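Local coordinates for protein TssK (Serratia sp. FS14, PDB 5Y0E) that probably serves as a trimeric baseplate component of the bacterial type VI secretion system, joining the baseplate to the membrane complex, at residues Val7-Gly12 / Gln21-Tyr26; Ile60-Ala65 / Leu166-Val171; Phe345-Arg350 / Thr360-Gln365; Ser310-Asp315 / Glu438-Arg443; Thr201-Leu206 / His250-Asp255. One frame throughout, in Å; residues are numbered along the deposited sequence.

In the fold
From the N terminus, contact 1 closes a short loop of eight residues between the extended start of the chain and helix 17-37. Contact 2 follows, closing about a hundred residues, rich in strand and without helix, and packs two beta sheets together. Next comes contact 5, joining the two arms of a helical hairpin. Contact 4 then spans the C-terminal eight-stranded sheet region, tying the loop after helix 294-309 to strand 436-443; contact 3, strand 343-350 against helix 355-365, lies within that span. No spans cross. Contacts 3 and 4 meet through neighbouring strands, whereas contact 1 sits at the far end of the elongated chain, its centre about 77 Å from that of contact 3.

Contact 1. Residues Val7-Gly12 / Gln21-Tyr26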
# COMPACT_ATOMS: atom_id res chain seq x y z
N VAL A 7 25.98 -21.75 24.05
CA VAL A 7 26.78 -22.25 25.14
C VAL A 7 26.42 -23.69 25.46
O VAL A 7 25.26 -24.04 25.48
CB VAL A 7 26.58 -21.35 26.37
CG1 VAL A 7 27.10 -21.97 27.63
CG2 VAL A 7 27.25 -20.02 26.14
N VAL A 8 27.42 -24.53 25.67
CA VAL A 8 27.16 -25.92 26.03
C VAL A 8 27.21 -26.08 27.55
O VAL A 8 28.28 -26.03 28.15
CB VAL A 8 28.16 -26.87 25.36
CG1 VAL A 8 27.74 -28.29 25.63
CG2 VAL A 8 28.21 -26.59 23.89
N TRP A 9 26.06 -26.33 28.13
CA TRP A 9 25.95 -26.57 29.55
C TRP A 9 26.12 -28.07 29.80
O TRP A 9 25.24 -28.85 29.51
CB TRP A 9 24.61 -26.08 30.05
CG TRP A 9 24.30 -24.76 29.55
CD1 TRP A 9 23.79 -24.45 28.33
CD2 TRP A 9 24.54 -23.52 30.20
NE1 TRP A 9 23.68 -23.11 28.20
CE2 TRP A 9 24.13 -22.52 29.34
CE3 TRP A 9 25.04 -23.17 31.44
CZ2 TRP A 9 24.21 -21.19 29.68
CZ3 TRP A 9 25.12 -21.87 31.77
CH2 TRP A 9 24.71 -20.90 30.90
N THR A 10 27.28 -28.45 30.30
CA THR A 10 27.61 -29.83 30.60
C THR A 10 27.37 -30.12 32.08
O THR A 10 27.13 -29.22 32.88
CB THR A 10 29.06 -30.12 30.25
OG1 THR A 10 29.91 -29.31 31.06
CG2 THR A 10 29.32 -29.80 28.80
N GLU A 11 27.42 -31.39 32.42
CA GLU A 11 27.23 -31.82 33.80
C GLU A 11 28.54 -31.68 34.55
O GLU A 11 29.58 -32.14 34.08
CB GLU A 11 26.72 -33.25 33.85
CG GLU A 11 26.37 -33.72 35.24
CD GLU A 11 24.93 -33.48 35.59
OE1 GLU A 11 24.03 -33.98 34.88
OE2 GLU A 11 24.67 -32.77 36.58
N GLY A 12 28.51 -31.02 35.69
CA GLY A 12 29.71 -30.77 36.44
C GLY A 12 30.54 -29.60 35.96
O GLY A 12 31.63 -29.37 36.50
N GLN A 21 26.97 -14.45 30.26
CA GLN A 21 27.27 -13.36 29.35
C GLN A 21 27.16 -13.82 27.90
O GLN A 21 26.41 -13.24 27.11
CB GLN A 21 28.66 -12.83 29.65
CG GLN A 21 28.79 -12.21 31.02
CD GLN A 21 30.20 -11.75 31.31
OE1 GLN A 21 31.12 -12.02 30.55
NE2 GLN A 21 30.38 -11.07 32.42
N GLN A 22 27.90 -14.86 27.54
CA GLN A 22 27.86 -15.35 26.17
C GLN A 22 26.49 -15.89 25.81
O GLN A 22 26.10 -15.85 24.64
CB GLN A 22 28.90 -16.44 25.99
CG GLN A 22 30.26 -16.00 26.42
CD GLN A 22 30.83 -14.96 25.51
OE1 GLN A 22 31.13 -15.24 24.36
NE2 GLN A 22 30.99 -13.75 26.01
N ALA A 23 25.75 -16.37 26.79
CA ALA A 23 24.43 -16.89 26.53
C ALA A 23 23.48 -15.80 26.15
O ALA A 23 22.64 -15.99 25.30
CB ALA A 23 23.91 -17.65 27.72
N GLU A 24 23.55 -14.67 26.84
CA GLU A 24 22.74 -13.53 26.45
C GLU A 24 23.17 -13.00 25.09
O GLU A 24 22.33 -12.62 24.27
CB GLU A 24 22.79 -12.44 27.53
CG GLU A 24 21.86 -12.73 28.72
CD GLU A 24 21.85 -11.67 29.83
OE1 GLU A 24 20.81 -11.51 30.51
OE2 GLU A 24 22.87 -10.98 30.05
N ASN A 25 24.47 -13.01 24.81
CA ASN A 25 24.93 -12.66 23.47
C ASN A 25 24.29 -13.56 22.43
O ASN A 25 23.69 -13.08 21.46
CB ASN A 25 26.46 -12.75 23.38
CG ASN A 25 27.15 -11.55 23.96
OD1 ASN A 25 26.55 -10.72 24.63
ND2 ASN A 25 28.44 -11.46 23.73
N TYR A 26 24.38 -14.86 22.62
CA TYR A 26 23.82 -15.78 21.67
C TYR A 26 22.34 -15.57 21.44
O TYR A 26 21.89 -15.51 20.33
CB TYR A 26 24.09 -17.22 22.11
CG TYR A 26 23.19 -18.21 21.44
CD1 TYR A 26 23.46 -18.66 20.18
CD2 TYR A 26 22.06 -18.65 22.06
CE1 TYR A 26 22.62 -19.54 19.56
CE2 TYR A 26 21.23 -19.53 21.44
CZ TYR A 26 21.52 -19.97 20.19
OH TYR A 26 20.71 -20.84 19.58
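The indole of Trp-9 turns an edge to helix 17-37: the methyl CB of Ala-23 lies near the ring plane, 4.1 Å from CZ2 of Trp-9. One face of the same ring carries a methyl from its own segment, Val-7 CG1, above the ring and displaced toward the rim. The indole also stacks on Phe-20 of the second subunit, so contacts within the chain and between chains converge on this one side chain. Val-7 divides its work between two branches. Its CG1 stands anti to the backbone N (chi1 166°) and serves the indole, while CG2, anti to the carbonyl carbon, turns to the helix and lies 3.9 Å from CB of Gln-22. The same CG2 is 4.0 Å from the backbone N of Ala-23, against the helix surface itself. Gln-22 touches through its root alone, crossing Val-7 at about a right angle; the chain then bends at chi2 and carries the amide away. The side-chain contacts are apolar, and most of the touching residues are buried. Trp-9 O accepts from Asn-135 ND2 of the third subunit, and Val-7 pairs in an antiparallel ladder with a strand of the second. The loop therefore adjoins helix 17-37 of its own chain and, through Val-7, a sheet that continues into the second subunit.

Contact 2. Residues Ile60-Ala65 / Leu166-Val171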
# COMPACT_ATOMS: atom_id res chain seq x y z
N ILE A 60 20.00 20.18 23.92
CA ILE A 60 19.13 19.18 23.33
C ILE A 60 18.85 18.11 24.36
O ILE A 60 19.78 17.45 24.85
CB ILE A 60 19.77 18.57 22.08
CG1 ILE A 60 19.99 19.63 21.02
CG2 ILE A 60 18.88 17.46 21.56
CD1 ILE A 60 18.76 20.41 20.73
N ALA A 61 17.59 17.92 24.69
CA ALA A 61 17.21 16.89 25.64
C ALA A 61 16.00 16.11 25.13
O ALA A 61 15.05 16.70 24.61
CB ALA A 61 16.90 17.51 26.99
N LEU A 62 16.04 14.80 25.30
CA LEU A 62 14.92 13.94 24.94
C LEU A 62 14.11 13.61 26.18
O LEU A 62 14.62 12.97 27.09
CB LEU A 62 15.42 12.66 24.29
CG LEU A 62 16.31 12.96 23.11
CD1 LEU A 62 16.78 11.68 22.47
CD2 LEU A 62 15.53 13.79 22.14
N ASN A 63 12.85 14.04 26.20
CA ASN A 63 11.93 13.58 27.24
C ASN A 63 11.82 12.05 27.24
O ASN A 63 11.89 11.41 28.29
CB ASN A 63 10.55 14.20 27.04
CG ASN A 63 10.44 15.59 27.61
OD1 ASN A 63 11.07 15.92 28.61
ND2 ASN A 63 9.62 16.42 26.99
N ALA A 64 11.63 11.46 26.06
CA ALA A 64 11.33 10.05 25.90
C ALA A 64 11.64 9.66 24.47
O ALA A 64 11.63 10.50 23.57
CB ALA A 64 9.87 9.76 26.23
N ALA A 65 11.91 8.38 24.25
CA ALA A 65 12.13 7.87 22.91
C ALA A 65 12.11 6.35 22.93
O ALA A 65 12.39 5.73 23.96
CB ALA A 65 13.46 8.36 22.35
N LEU A 166 21.19 7.29 15.43
CA LEU A 166 19.99 7.72 14.74
C LEU A 166 19.92 9.24 14.80
O LEU A 166 20.16 9.83 15.85
CB LEU A 166 18.73 7.11 15.37
CG LEU A 166 18.59 5.61 15.55
CD1 LEU A 166 17.37 5.30 16.36
CD2 LEU A 166 18.50 4.93 14.23
N GLY A 167 19.56 9.87 13.70
CA GLY A 167 19.49 11.32 13.68
C GLY A 167 18.27 11.83 14.43
O GLY A 167 17.17 11.29 14.29
N VAL A 168 18.45 12.89 15.20
CA VAL A 168 17.40 13.44 16.03
C VAL A 168 16.90 14.79 15.51
O VAL A 168 15.70 15.04 15.49
CB VAL A 168 17.87 13.57 17.50
CG1 VAL A 168 16.82 14.26 18.35
CG2 VAL A 168 18.23 12.21 18.06
N THR A 169 17.82 15.67 15.10
CA THR A 169 17.45 17.04 14.78
C THR A 169 18.67 17.77 14.25
O THR A 169 19.79 17.27 14.26
CB THR A 169 16.89 17.75 16.00
OG1 THR A 169 16.22 18.93 15.58
CG2 THR A 169 17.99 18.11 16.96
N ARG A 170 18.43 18.99 13.78
CA ARG A 170 19.49 19.86 13.31
C ARG A 170 19.37 21.22 13.97
O ARG A 170 18.28 21.82 14.00
CB ARG A 170 19.47 20.01 11.80
CG ARG A 170 20.24 21.22 11.29
CD ARG A 170 20.26 21.26 9.76
NE ARG A 170 21.35 20.47 9.23
CZ ARG A 170 22.38 20.97 8.57
NH1 ARG A 170 22.45 22.28 8.34
NH2 ARG A 170 23.34 20.17 8.13
N VAL A 171 20.47 21.70 14.53
CA VAL A 171 20.52 23.05 15.08
C VAL A 171 20.85 24.02 13.95
O VAL A 171 21.86 23.86 13.27
CB VAL A 171 21.55 23.16 16.21
CG1 VAL A 171 21.46 24.54 16.81
CG2 VAL A 171 21.31 22.12 17.28
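Two beta sheets pack face to face where Leu-62 and Ile-60 meet Val-168 and Thr-169; CA of Ile-60 lies 9.0 Å from CA of Thr-169, so the two segments are joined through side chains. The closest approach is methyl to methyl, Leu-62 CD2 to Val-168 CG1 at 4.0 Å. Leu-62 leaves its backbone at a slant to the partner strand, but CG stands anti to the carbonyl carbon (chi1 -55°), and the branch end swings across to the valine. Val-168 offers the methyl that lies anti to its own backbone N. A second, looser touch, Ile-60 CD1 to Thr-169 CG2 at 4.5 Å, extends the apolar layer along the strand. Val-168 and Thr-169, though neighbours, both have their CB directed to the opposing segment, consistent with the classic beta bulge that places the pair opposite Val-98. Another classic bulge, Asn-63 and Ala-64 opposite Asp-49, coincides with a corner at residue 63 in the strand that runs between strands 44-50 and 74-78. Leu-48 and Phe-77 of those strands also pack on Leu-62. Toward the other end, Leu-180 of the edge strand 180-182 lies against Ile-60, and Leu-182 against Thr-169.

Contact 3. Residues Phe345-Arg350 / Thr360-Gln365; sequences FVLAVR and THFPAQ
Phe-362 of helix 355-365 packs on one face of the C-terminal antiparallel sheet, against Val-349 and Leu-347. These two residues stand two apart on strand 343-350 and so project on the same face. Val-349 lays both methyls on one side of the ring: CG1 sits over the face in a CH-pi contact, 4.1 Å from the ring centroid and 23° off its normal, and CG2 lies farther out, off the rim, 3.7 Å from CZ of Phe-362. Leu-347 approaches from another side, its CD1 lying in the ring plane at the edge, 4.0 Å from Phe-362 CZ. The ring gets this far because CG is anti to the backbone N (chi1 -175°), sending it out toward the strand, against Val-349 coming the other way. In the next shell, Phe-406 of the adjoining strand 404-408 meets the Phe-362 ring with planes about 25° apart, and Phe-439 and Leu-426 pack on Leu-347. Helix 355-365 is kinked at Pro-363, whose nitrogen makes no bond to the preceding turn. Beyond the kink, Gln-365 NE2 donates to Glu-431 OE2, which is also hydrogen-bonded to His-361 ND1, and the backbone turn is closed by Gln-365 N donating to His-361 O at 2.8 Å.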
# COMPACT_ATOMS: atom_id res chain seq x y z
N PHE A 345 -10.22 35.27 2.33
CA PHE A 345 -11.00 34.06 2.50
C PHE A 345 -12.31 34.18 1.75
O PHE A 345 -13.00 35.19 1.86
CB PHE A 345 -11.21 33.77 3.98
CG PHE A 345 -9.95 33.40 4.69
CD1 PHE A 345 -9.54 32.09 4.74
CD2 PHE A 345 -9.17 34.36 5.28
CE1 PHE A 345 -8.37 31.73 5.38
CE2 PHE A 345 -8.00 34.01 5.93
CZ PHE A 345 -7.60 32.70 5.97
N VAL A 346 -12.65 33.15 0.97
CA VAL A 346 -13.81 33.17 0.10
C VAL A 346 -14.58 31.86 0.22
O VAL A 346 -13.99 30.78 0.32
CB VAL A 346 -13.43 33.41 -1.38
CG1 VAL A 346 -14.66 33.56 -2.21
CG2 VAL A 346 -12.59 34.63 -1.54
N LEU A 347 -15.87 31.96 0.09
CA LEU A 347 -16.75 30.82 0.11
C LEU A 347 -17.42 30.68 -1.24
O LEU A 347 -18.12 31.55 -1.64
CB LEU A 347 -17.82 31.07 1.13
CG LEU A 347 -17.66 30.42 2.47
CD1 LEU A 347 -18.93 30.68 3.21
CD2 LEU A 347 -17.45 28.95 2.28
N ALA A 348 -17.19 29.60 -1.94
CA ALA A 348 -17.81 29.38 -3.22
C ALA A 348 -19.03 28.60 -2.87
O ALA A 348 -18.91 27.56 -2.30
CB ALA A 348 -16.90 28.59 -4.11
N VAL A 349 -20.19 29.09 -3.24
CA VAL A 349 -21.44 28.46 -2.86
C VAL A 349 -22.43 28.27 -3.99
O VAL A 349 -22.52 29.10 -4.85
CB VAL A 349 -22.08 29.35 -1.78
CG1 VAL A 349 -23.36 28.80 -1.23
CG2 VAL A 349 -21.10 29.60 -0.67
N ARG A 350 -23.13 27.16 -4.00
CA ARG A 350 -24.18 26.87 -4.96
C ARG A 350 -25.22 26.07 -4.22
O ARG A 350 -24.89 25.30 -3.37
CB ARG A 350 -23.69 26.10 -6.16
CG ARG A 350 -24.23 24.70 -6.24
CD ARG A 350 -24.56 24.26 -7.64
NE ARG A 350 -25.96 23.93 -7.81
CZ ARG A 350 -26.68 23.23 -6.96
NH1 ARG A 350 -27.94 23.00 -7.20
NH2 ARG A 350 -26.16 22.78 -5.86
N THR A 360 -29.58 36.74 -0.19
CA THR A 360 -29.98 37.37 1.03
C THR A 360 -29.88 36.45 2.22
O THR A 360 -29.22 36.76 3.18
CB THR A 360 -31.39 37.96 0.92
OG1 THR A 360 -32.27 36.97 0.42
CG2 THR A 360 -31.39 39.08 -0.04
N HIS A 361 -30.51 35.31 2.15
CA HIS A 361 -30.49 34.42 3.28
C HIS A 361 -29.15 33.81 3.64
O HIS A 361 -28.84 33.65 4.80
CB HIS A 361 -31.50 33.30 3.10
CG HIS A 361 -32.90 33.78 2.98
ND1 HIS A 361 -33.98 32.96 3.17
CD2 HIS A 361 -33.41 35.00 2.69
CE1 HIS A 361 -35.09 33.65 3.00
NE2 HIS A 361 -34.77 34.89 2.70
N PHE A 362 -28.34 33.46 2.66
CA PHE A 362 -27.08 32.82 2.99
C PHE A 362 -26.16 33.63 3.86
O PHE A 362 -25.65 33.14 4.84
CB PHE A 362 -26.35 32.39 1.73
CG PHE A 362 -25.11 31.62 2.01
CD1 PHE A 362 -25.16 30.28 2.19
CD2 PHE A 362 -23.91 32.25 2.09
CE1 PHE A 362 -24.02 29.57 2.44
CE2 PHE A 362 -22.77 31.55 2.35
CZ PHE A 362 -22.83 30.20 2.52
N PRO A 363 -25.95 34.88 3.50
CA PRO A 363 -25.05 35.73 4.27
C PRO A 363 -25.53 35.99 5.68
O PRO A 363 -24.70 36.31 6.51
CB PRO A 363 -25.04 37.03 3.49
CG PRO A 363 -25.49 36.67 2.14
CD PRO A 363 -26.48 35.59 2.35
N ALA A 364 -26.82 35.88 5.94
CA ALA A 364 -27.35 36.06 7.26
C ALA A 364 -27.34 34.75 8.02
O ALA A 364 -26.92 34.69 9.15
CB ALA A 364 -28.77 36.58 7.16
N GLN A 365 -27.76 33.68 7.37
CA GLN A 365 -27.82 32.39 8.03
C GLN A 365 -26.53 31.61 8.17
O GLN A 365 -26.52 30.52 8.70
CB GLN A 365 -28.85 31.52 7.34
CG GLN A 365 -30.25 31.82 7.78
CD GLN A 365 -31.25 31.71 6.67
OE1 GLN A 365 -31.78 32.70 6.20
NE2 GLN A 365 -31.52 30.49 6.25

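Contact 4. Residues Ser310-Asp315 / Glu438-Arg443; sequences SVVLED and EFWAIR
Arg-443, at the end of strand 436-443, reaches the loop that leads from helix 294-309 into strand 317-324, its partner in the C-terminal antiparallel sheet, and grips the backbone of Asp-315 there. The grip is side-on and converges on one acceptor: NE and NH2 of Arg-443 each lie 3.2 Å from Asp-315 O. Both bonds are bent, with N-H...O angles of 140° and 136°, and both donors approach from the same face of the carbonyl plane. A bend at chi3 of the arginine turns the guanidinium to this position. The aspartate carboxylate contributes charge alone: OD2 of Asp-315 is a long 3.9 Å from Arg-443 NH2, well out of the guanidinium plane, so no N-H points at it. This pair is exposed, and solvent would probably weaken the attraction. The other half of the contact is apolar. Val-312 CG1 rests 3.8 Å from CZ3 of Trp-440, and Val-311 CG2 touches the indole edge more loosely, 4.5 Å from CH2 of Trp-440. The indole's one donor is spoken for within its own strand by Glu-438, whose other oxygen OE2 bonds His-400 NE2. Carboxylate and indole are thereby fixed together: Trp-440 NE1 donates in the ring plane to Glu-438 OE1, 3.1 Å away and almost straight at 177°.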
# COMPACT_ATOMS: atom_id res chain seq x y z
N SER A 310 -2.53 20.14 -8.37
CA SER A 310 -2.92 21.51 -8.11
C SER A 310 -3.68 22.12 -9.28
O SER A 310 -3.39 21.84 -10.44
CB SER A 310 -1.71 22.37 -7.80
OG SER A 310 -2.14 23.56 -7.23
N VAL A 311 -4.64 22.98 -8.97
CA VAL A 311 -5.44 23.70 -9.94
C VAL A 311 -5.33 25.21 -9.73
O VAL A 311 -6.18 25.96 -10.16
CB VAL A 311 -6.90 23.24 -9.91
CG1 VAL A 311 -7.00 21.80 -10.31
CG2 VAL A 311 -7.52 23.45 -8.54
N VAL A 312 -4.29 25.65 -9.03
CA VAL A 312 -4.01 27.06 -8.83
C VAL A 312 -2.54 27.30 -9.12
O VAL A 312 -1.75 26.37 -9.22
CB VAL A 312 -4.36 27.55 -7.42
CG1 VAL A 312 -5.81 27.33 -7.16
CG2 VAL A 312 -3.50 26.86 -6.39
N LEU A 313 -2.19 28.56 -9.26
CA LEU A 313 -0.83 28.93 -9.62
C LEU A 313 0.10 28.96 -8.42
O LEU A 313 -0.07 29.80 -7.53
CB LEU A 313 -0.81 30.32 -10.23
CG LEU A 313 0.42 30.71 -11.01
CD1 LEU A 313 0.54 29.85 -12.23
CD2 LEU A 313 0.30 32.17 -11.38
N GLU A 314 1.06 28.04 -8.39
CA GLU A 314 2.03 27.97 -7.31
C GLU A 314 1.23 27.96 -6.03
O GLU A 314 0.37 27.11 -5.84
CB GLU A 314 3.02 29.12 -7.31
CG GLU A 314 3.57 29.44 -8.67
CD GLU A 314 5.02 29.07 -8.80
OE1 GLU A 314 5.52 28.38 -7.89
OE2 GLU A 314 5.65 29.47 -9.81
N ASP A 315 1.50 28.91 -5.14
CA ASP A 315 0.79 29.01 -3.88
C ASP A 315 0.01 30.31 -3.70
O ASP A 315 -0.17 30.77 -2.58
CB ASP A 315 1.79 28.83 -2.74
CG ASP A 315 3.06 29.63 -2.94
OD1 ASP A 315 3.02 30.67 -3.63
OD2 ASP A 315 4.10 29.21 -2.39
N GLU A 438 -17.18 25.50 -1.28
CA GLU A 438 -15.74 25.44 -1.29
C GLU A 438 -15.24 26.60 -0.46
O GLU A 438 -15.83 27.68 -0.47
CB GLU A 438 -15.18 25.51 -2.71
CG GLU A 438 -15.64 24.40 -3.60
CD GLU A 438 -14.99 24.40 -4.96
OE1 GLU A 438 -14.22 25.32 -5.25
OE2 GLU A 438 -15.24 23.48 -5.75
N PHE A 439 -14.17 26.37 0.27
CA PHE A 439 -13.59 27.37 1.15
C PHE A 439 -12.16 27.57 0.72
O PHE A 439 -11.36 26.63 0.74
CB PHE A 439 -13.68 26.93 2.60
CG PHE A 439 -13.42 28.02 3.56
CD1 PHE A 439 -14.37 28.96 3.82
CD2 PHE A 439 -12.22 28.11 4.22
CE1 PHE A 439 -14.14 29.98 4.70
CE2 PHE A 439 -11.97 29.13 5.11
CZ PHE A 439 -12.94 30.06 5.35
N TRP A 440 -11.83 28.78 0.32
CA TRP A 440 -10.51 29.08 -0.19
C TRP A 440 -9.86 30.19 0.60
O TRP A 440 -10.52 31.10 1.10
CB TRP A 440 -10.58 29.48 -1.64
CG TRP A 440 -10.87 28.38 -2.58
CD1 TRP A 440 -12.09 27.94 -2.97
CD2 TRP A 440 -9.92 27.58 -3.27
NE1 TRP A 440 -11.96 26.91 -3.86
CE2 TRP A 440 -10.63 26.68 -4.06
CE3 TRP A 440 -8.53 27.55 -3.30
CZ2 TRP A 440 -10.01 25.76 -4.87
CZ3 TRP A 440 -7.91 26.64 -4.10
CH2 TRP A 440 -8.65 25.75 -4.87
N ALA A 441 -8.54 30.12 0.69
CA ALA A 441 -7.71 31.18 1.24
C ALA A 441 -6.81 31.69 0.14
O ALA A 441 -6.21 30.90 -0.58
CB ALA A 441 -6.89 30.67 2.42
N ILE A 442 -6.73 33.02 -0.00
CA ILE A 442 -6.05 33.65 -1.13
C ILE A 442 -4.99 34.60 -0.62
O ILE A 442 -5.30 35.56 0.07
CB ILE A 442 -7.04 34.39 -2.04
CG1 ILE A 442 -8.16 33.45 -2.44
CG2 ILE A 442 -6.34 34.89 -3.26
CD1 ILE A 442 -9.09 33.99 -3.48
N ARG A 443 -3.74 34.34 -1.00
CA ARG A 443 -2.63 35.13 -0.51
C ARG A 443 -2.74 36.57 -0.99
O ARG A 443 -3.17 36.85 -2.11
CB ARG A 443 -1.32 34.51 -0.97
CG ARG A 443 -0.13 34.93 -0.15
CD ARG A 443 1.18 34.40 -0.73
NE ARG A 443 1.24 32.94 -0.77
CZ ARG A 443 1.51 32.17 0.27
NH1 ARG A 443 1.72 32.71 1.46
NH2 ARG A 443 1.55 30.85 0.14

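Contact 5. Residues Thr201-Leu206 / His250-Asp255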
# COMPACT_ATOMS: atom_id res chain seq x y z
N THR A 201 1.48 15.10 8.74
CA THR A 201 0.82 16.13 7.95
C THR A 201 0.98 15.90 6.45
O THR A 201 0.10 16.28 5.69
CB THR A 201 1.34 17.51 8.37
OG1 THR A 201 2.75 17.50 8.39
CG2 THR A 201 0.86 17.85 9.77
N PHE A 202 2.05 15.27 6.00
CA PHE A 202 2.09 14.78 4.63
C PHE A 202 0.84 13.96 4.32
O PHE A 202 0.17 14.19 3.31
CB PHE A 202 3.32 13.92 4.38
CG PHE A 202 4.59 14.68 4.29
CD1 PHE A 202 4.62 15.96 3.77
CD2 PHE A 202 5.77 14.11 4.70
CE1 PHE A 202 5.80 16.64 3.67
CE2 PHE A 202 6.96 14.81 4.61
CZ PHE A 202 6.96 16.07 4.10
N ILE A 203 0.53 13.01 5.18
CA ILE A 203 -0.65 12.18 4.96
C ILE A 203 -1.90 13.03 4.99
O ILE A 203 -2.75 12.95 4.11
CB ILE A 203 -0.72 11.05 6.00
CG1 ILE A 203 0.48 10.13 5.86
CG2 ILE A 203 -2.00 10.28 5.87
CD1 ILE A 203 0.51 9.09 6.98
N ASN A 204 -2.02 13.87 6.00
CA ASN A 204 -3.24 14.62 6.16
C ASN A 204 -3.42 15.62 5.03
O ASN A 204 -4.52 15.81 4.52
CB ASN A 204 -3.24 15.29 7.53
CG ASN A 204 -4.49 16.04 7.80
OD1 ASN A 204 -5.60 15.50 7.79
ND2 ASN A 204 -4.34 17.31 8.04
N ASP A 205 -2.33 16.24 4.58
CA ASP A 205 -2.41 17.14 3.44
C ASP A 205 -2.82 16.41 2.18
O ASP A 205 -3.70 16.85 1.45
CB ASP A 205 -1.09 17.84 3.24
CG ASP A 205 -0.83 18.89 4.26
OD1 ASP A 205 -1.79 19.38 4.87
OD2 ASP A 205 0.33 19.23 4.46
N LEU A 206 -2.16 15.29 1.88
CA LEU A 206 -2.48 14.59 0.65
C LEU A 206 -3.93 14.14 0.62
O LEU A 206 -4.59 14.17 -0.42
CB LEU A 206 -1.53 13.42 0.46
CG LEU A 206 -1.86 12.60 -0.77
CD1 LEU A 206 -1.71 13.47 -2.00
CD2 LEU A 206 -0.96 11.40 -0.86
N HIS A 250 -6.59 4.60 4.39
CA HIS A 250 -6.00 3.53 5.18
C HIS A 250 -4.75 4.02 5.90
O HIS A 250 -4.58 3.78 7.10
CB HIS A 250 -5.67 2.35 4.27
CG HIS A 250 -5.32 1.11 5.02
ND1 HIS A 250 -6.26 0.36 5.69
CD2 HIS A 250 -4.14 0.50 5.22
CE1 HIS A 250 -5.67 -0.67 6.25
NE2 HIS A 250 -4.38 -0.60 5.99
N ALA A 251 -3.88 4.73 5.19
CA ALA A 251 -2.68 5.27 5.81
C ALA A 251 -3.04 6.20 6.96
O ALA A 251 -2.45 6.13 8.04
CB ALA A 251 -1.85 6.01 4.77
N TYR A 252 -4.01 7.05 6.74
CA TYR A 252 -4.39 8.04 7.74
C TYR A 252 -4.90 7.39 9.01
O TYR A 252 -4.69 7.91 10.10
CB TYR A 252 -5.44 8.94 7.13
CG TYR A 252 -6.02 9.99 8.02
CD1 TYR A 252 -5.36 11.18 8.23
CD2 TYR A 252 -7.28 9.83 8.59
CE1 TYR A 252 -5.90 12.16 9.01
CE2 TYR A 252 -7.82 10.81 9.37
CZ TYR A 252 -7.12 11.98 9.57
OH TYR A 252 -7.64 12.97 10.35
N HIS A 253 -5.56 6.25 8.89
CA HIS A 253 -6.15 5.63 10.06
C HIS A 253 -5.27 4.58 10.71
O HIS A 253 -5.48 4.26 11.88
CB HIS A 253 -7.49 5.04 9.70
CG HIS A 253 -8.59 6.05 9.59
ND1 HIS A 253 -9.17 6.39 8.40
CD2 HIS A 253 -9.20 6.79 10.53
CE1 HIS A 253 -10.11 7.29 8.61
NE2 HIS A 253 -10.15 7.56 9.90
N LEU A 254 -4.27 4.07 10.01
CA LEU A 254 -3.41 3.06 10.60
C LEU A 254 -2.71 3.61 11.83
O LEU A 254 -2.21 4.73 11.83
CB LEU A 254 -2.38 2.58 9.60
CG LEU A 254 -2.75 1.50 8.61
CD1 LEU A 254 -1.59 1.22 7.71
CD2 LEU A 254 -3.11 0.27 9.35
N ASP A 255 -2.70 2.83 12.90
CA ASP A 255 -1.94 3.20 14.08
C ASP A 255 -0.45 3.00 13.88
O ASP A 255 0.34 3.62 14.58
CB ASP A 255 -2.38 2.37 15.28
CG ASP A 255 -3.61 2.89 15.89
OD1 ASP A 255 -4.01 4.01 15.55
OD2 ASP A 255 -4.18 2.20 16.74
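Ile-203 and Tyr-252 bury the most surface where the start of helix 197-222 lies beside the end of helix 229-253, the two arms of a helical hairpin. Ile-203 leads with CG2, which stands 3.8 Å from CA and 3.9 Å from CB of Tyr-252 and meets the tyrosine ring near its plane, at the edge. The same methyl is 4.4 Å from CB of Ala-251, so it settles against the root of two successive residues. Leu-262 of helix 259-273 also packs on Ile-203. Tyr-252 and Asn-204 both have CG anti to the backbone N (chi1 177° and -178°) and run side by side in the same direction. The amide and ring planes are 25° apart, with Asn-204 OD1 3.6 Å from Tyr-252 CE1. Asn-204 OD1 is nearer to CE1 than to OH of Tyr-252, so this contact probably rests on van der Waals fit more than on directed polar bonds.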